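Local structure of transcriptional regulator, SorC family (Enterococcus faecalis, 2O0M) at residues H248-R252 / R253-D257; D258-V261 / M262-K266. The protein probably regulates transcription by binding DNA in response to a sugar ligand, as in other SorC-family regulators. One frame throughout, in Å; residues are numbered along the deposited sequence.

Contact 1 (H248-R252 / R253-D257); sequences HMAAR and RKMSD. With PO4 (phosphate ion), chain B.
The guanidinium of Arg253 has the end of Met249, a selenomethionine, over one face, although the modelled approach of that methyl is too tight to carry weight. The guanidinium of Arg252 meets a phosphate ion, probably from the crystallisation liquor, edge-on and in plane. Arg252 ends helix 246-252 and Arg253 follows it, in the Schellman motif that closes the helix. Arg252 NH1 donates almost straight to phosphate O4 (2.8 Å, 176°) and NH2 to O3 (3.0 Å), a two-pronged grip that fixes the rotation of the flat group; Lys312 and Thr153 also bind the ion. Arg252 sends CG anti to its backbone N (chi1 -171°) and bends at chi3 to get there. Glu182 joins the two arginines by salt bridges to both NE atoms, and Glu271 takes NH1 of Arg253, so the buried charge of Arg253 is probably well balanced.

In the Schellman turn Lys254 adopts positive phi (55°), and Met255 N reaches back to Ala250 O (3.0 Å), while Lys254 N bonds Ala251 O from above the carbonyl plane (3.1 Å). A long, flexible lysine suits this exposed corner: its NZ donates to a water that in turn donates to Arg252 O. Selenomethionine Met255 covers the small Ala250, its SE resting 3.6 Å from Ala250 CB.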
# COMPACT_ATOMS: atom_id res chain seq x y z
N HIS A 248 14.06 -2.72 -7.22
CA HIS A 248 13.32 -1.92 -8.19
C HIS A 248 12.76 -0.66 -7.53
O HIS A 248 12.86 0.43 -8.10
CB HIS A 248 12.19 -2.76 -8.80
CG HIS A 248 11.62 -2.18 -10.06
ND1 HIS A 248 10.44 -1.47 -10.10
CD2 HIS A 248 12.07 -2.23 -11.34
CE1 HIS A 248 10.19 -1.09 -11.34
NE2 HIS A 248 11.16 -1.54 -12.11
N MSE A 249 12.20 -0.79 -6.33
CA MSE A 249 11.69 0.36 -5.57
C MSE A 249 12.79 1.33 -5.25
O MSE A 249 12.63 2.53 -5.41
CB MSE A 249 11.03 -0.05 -4.24
CG MSE A 249 9.72 -0.78 -4.32
SE MSE A 249 8.29 0.19 -5.22
CE MSE A 249 8.80 1.79 -5.01
N ALA A 250 13.93 0.82 -4.78
CA ALA A 250 15.05 1.67 -4.41
C ALA A 250 15.56 2.50 -5.59
O ALA A 250 15.86 3.69 -5.44
CB ALA A 250 16.18 0.83 -3.81
N ALA A 251 15.64 1.89 -6.76
CA ALA A 251 16.06 2.60 -7.96
C ALA A 251 15.01 3.61 -8.42
O ALA A 251 15.34 4.76 -8.75
CB ALA A 251 16.34 1.61 -9.08
N ARG A 252 13.75 3.20 -8.46
CA ARG A 252 12.70 4.08 -8.95
C ARG A 252 12.57 5.34 -8.09
O ARG A 252 12.36 6.45 -8.61
CB ARG A 252 11.35 3.37 -9.00
CG ARG A 252 10.30 4.19 -9.71
CD ARG A 252 9.06 3.38 -9.96
NE ARG A 252 8.26 3.22 -8.75
CZ ARG A 252 7.31 2.31 -8.59
NH1 ARG A 252 7.03 1.42 -9.56
NH2 ARG A 252 6.63 2.27 -7.46
N ARG A 253 12.68 5.14 -6.78
CA ARG A 253 12.59 6.22 -5.79
C ARG A 253 13.87 7.03 -5.63
O ARG A 253 13.95 7.92 -4.78
CB ARG A 253 12.18 5.64 -4.43
CG ARG A 253 10.75 5.07 -4.43
CD ARG A 253 10.50 4.33 -3.13
NE ARG A 253 9.14 3.79 -3.01
CZ ARG A 253 8.73 3.11 -1.94
NH1 ARG A 253 9.58 2.92 -0.93
NH2 ARG A 253 7.49 2.65 -1.87
N LYS A 254 14.88 6.71 -6.44
CA LYS A 254 16.14 7.45 -6.46
C LYS A 254 16.78 7.52 -5.07
O LYS A 254 17.22 8.58 -4.60
CB LYS A 254 15.94 8.85 -7.07
CG LYS A 254 15.33 8.80 -8.46
CD LYS A 254 15.29 10.16 -9.13
CE LYS A 254 14.59 10.07 -10.48
NZ LYS A 254 15.22 9.09 -11.42
N MSE A 255 16.85 6.36 -4.43
CA MSE A 255 17.51 6.24 -3.14
C MSE A 255 19.01 6.49 -3.34
O MSE A 255 19.53 6.38 -4.45
CB MSE A 255 17.24 4.87 -2.51
CG MSE A 255 15.78 4.67 -2.17
SE MSE A 255 15.44 3.06 -1.14
CE MSE A 255 16.05 3.73 0.46
N SER A 256 19.69 6.87 -2.27
CA SER A 256 21.12 7.20 -2.35
C SER A 256 21.95 5.99 -2.76
O SER A 256 21.55 4.85 -2.55
CB SER A 256 21.62 7.71 -0.99
OG SER A 256 21.77 6.64 -0.09
N ASP A 257 23.13 6.24 -3.32
CA ASP A 257 24.03 5.15 -3.72
C ASP A 257 24.35 4.24 -2.54
O ASP A 257 24.34 3.02 -2.67
CB ASP A 257 25.34 5.71 -4.27
CG ASP A 257 25.15 6.54 -5.53
OD1 ASP A 257 24.08 6.41 -6.18
OD2 ASP A 257 26.06 7.31 -5.86
P PO4 B . 4.53 -1.07 -7.78
O1 PO4 B . 5.26 -2.34 -7.58
O2 PO4 B . 3.06 -1.25 -7.84
O3 PO4 B . 4.95 -0.08 -6.74
O4 PO4 B . 4.99 -0.45 -9.07
O HOH W 1 18.53 3.57 -5.41
O HOH W 2 13.70 6.78 -11.26

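Contact 2 (D258-V261 / M262-K266); sequences DEMV and MLKQK
Backbone hydrogen bonds tie 258-261 to 262-266 in the i to i+4 pattern of one continuous helix. Met262 N donates to Asp258 O, Leu263 N to Glu259 O (2.8 Å), Lys264 N to Met260 O and Gln265 N to Val261 O (3.1 Å).

Side-chain carbons pack three or four residues back, partly against backbone carbonyls. Leu263, the buried residue of the group, sets its branched CG 3.3 Å from Glu259 O, and its side chain makes apolar contacts with Leu247 and Ala250 of helix 246-252 and with Tyr285; a leucine fits where a helix faces other parts of the fold. Selenomethionine Met262 runs out with CG anti to the backbone N (chi1 -164°) and bends at chi3, which brings its CE back to 4.2 Å from Glu259 CA. Exposed Lys264 crosses Met260, also a selenomethionine, which itself leans on Ala250 and Ala251; the modelled approach of the lysine amine is doubtful. Lys264 CB lies 3.5 Å from Val261 O.

Among the polar side chains, Gln265 crosses Val261 at an angle: with chi1 64° its CG lies between backbone N and carbonyl carbon, 3.4 Å from Val261 O, while OE1 comes to 3.9 Å from Val261 CG1. Glu259 turns its carboxylate elsewhere, OE2 bonding the hydroxyl of Tyr285 on strand 283-286, and its backbone N is capped by Ser256 OG. Together these features make a short amphipathic surface helix, N-capped by serine, with Leu263 on its inner face.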
# COMPACT_ATOMS: atom_id res chain seq x y z
N ASP A 258 24.65 4.83 -1.39
CA ASP A 258 24.95 4.04 -0.21
C ASP A 258 23.78 3.13 0.17
O ASP A 258 23.98 1.98 0.55
CB ASP A 258 25.30 4.96 0.98
CG ASP A 258 26.68 5.61 0.85
OD1 ASP A 258 27.53 5.15 0.06
OD2 ASP A 258 26.91 6.60 1.56
N GLU A 259 22.56 3.64 0.09
CA GLU A 259 21.38 2.85 0.45
C GLU A 259 21.16 1.70 -0.53
O GLU A 259 20.84 0.58 -0.12
CB GLU A 259 20.12 3.72 0.52
CG GLU A 259 20.10 4.64 1.74
CD GLU A 259 18.95 5.64 1.72
OE1 GLU A 259 18.75 6.33 0.70
OE2 GLU A 259 18.23 5.74 2.74
N MSE A 260 21.34 1.97 -1.82
CA MSE A 260 21.18 0.94 -2.84
C MSE A 260 22.16 -0.21 -2.59
O MSE A 260 21.78 -1.38 -2.62
CB MSE A 260 21.42 1.52 -4.22
CG MSE A 260 21.47 0.50 -5.31
SE MSE A 260 19.91 -0.71 -5.32
CE MSE A 260 18.84 0.42 -6.43
N VAL A 261 23.42 0.14 -2.36
CA VAL A 261 24.44 -0.88 -2.12
C VAL A 261 24.13 -1.67 -0.85
O VAL A 261 24.26 -2.89 -0.84
CB VAL A 261 25.84 -0.26 -2.04
CG1 VAL A 261 26.87 -1.30 -1.57
CG2 VAL A 261 26.23 0.30 -3.40
N MSE A 262 23.70 -0.97 0.20
CA MSE A 262 23.33 -1.60 1.48
C MSE A 262 22.15 -2.58 1.26
O MSE A 262 22.16 -3.70 1.76
CB MSE A 262 23.02 -0.50 2.54
CG MSE A 262 22.99 -0.95 4.02
SE MSE A 262 23.02 0.51 5.45
CE MSE A 262 22.35 2.01 4.44
N LEU A 263 21.15 -2.18 0.49
CA LEU A 263 19.99 -3.05 0.25
C LEU A 263 20.34 -4.33 -0.50
O LEU A 263 19.81 -5.40 -0.21
CB LEU A 263 18.89 -2.29 -0.49
CG LEU A 263 18.12 -1.27 0.35
CD1 LEU A 263 17.24 -0.43 -0.54
CD2 LEU A 263 17.29 -1.93 1.45
N LYS A 264 21.24 -4.21 -1.47
CA LYS A 264 21.74 -5.36 -2.21
C LYS A 264 22.44 -6.36 -1.30
O LYS A 264 22.20 -7.57 -1.37
CB LYS A 264 22.75 -4.91 -3.25
CG LYS A 264 22.15 -4.54 -4.55
CD LYS A 264 23.16 -3.75 -5.35
CE LYS A 264 22.77 -2.33 -5.38
NZ LYS A 264 21.64 -2.17 -6.28
N GLN A 265 23.32 -5.86 -0.44
CA GLN A 265 24.10 -6.75 0.39
C GLN A 265 23.31 -7.33 1.55
O GLN A 265 23.66 -8.40 2.05
CB GLN A 265 25.42 -6.12 0.84
CG GLN A 265 25.33 -4.91 1.72
CD GLN A 265 26.55 -3.99 1.58
OE1 GLN A 265 27.52 -4.30 0.88
NE2 GLN A 265 26.49 -2.84 2.24
N LYS A 266 22.23 -6.66 1.96
CA LYS A 266 21.31 -7.24 2.96
C LYS A 266 20.20 -8.09 2.32
O LYS A 266 19.29 -8.55 3.00
CB LYS A 266 20.71 -6.15 3.87
CG LYS A 266 21.75 -5.27 4.56
CD LYS A 266 21.36 -4.88 5.97
CE LYS A 266 22.06 -3.60 6.42
NZ LYS A 266 22.33 -3.59 7.89

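Contact 1 ends helix 246-252 and contact 2 spans most of helix 257-265, so the two lie on consecutive helices joined by a short turn, their centres about 10 Å apart, within the putative sugar-binding domain. They meet through small and apolar groups: Ala250 CB lies 3.7 Å from Leu263 CD1, Met260 CE is 3.5 Å from Ala251 N, and Met255 SE is 4.0 Å from Leu263 CD1. The alanines let the second helix lie close, with Met255 in the connecting turn covering the junction. Arg252 of contact 1 is one of the residues binding the phosphate, which contact 2 does not touch; contact 2 lies farther from the chain centre, about 23 Å against 17 Å between centres.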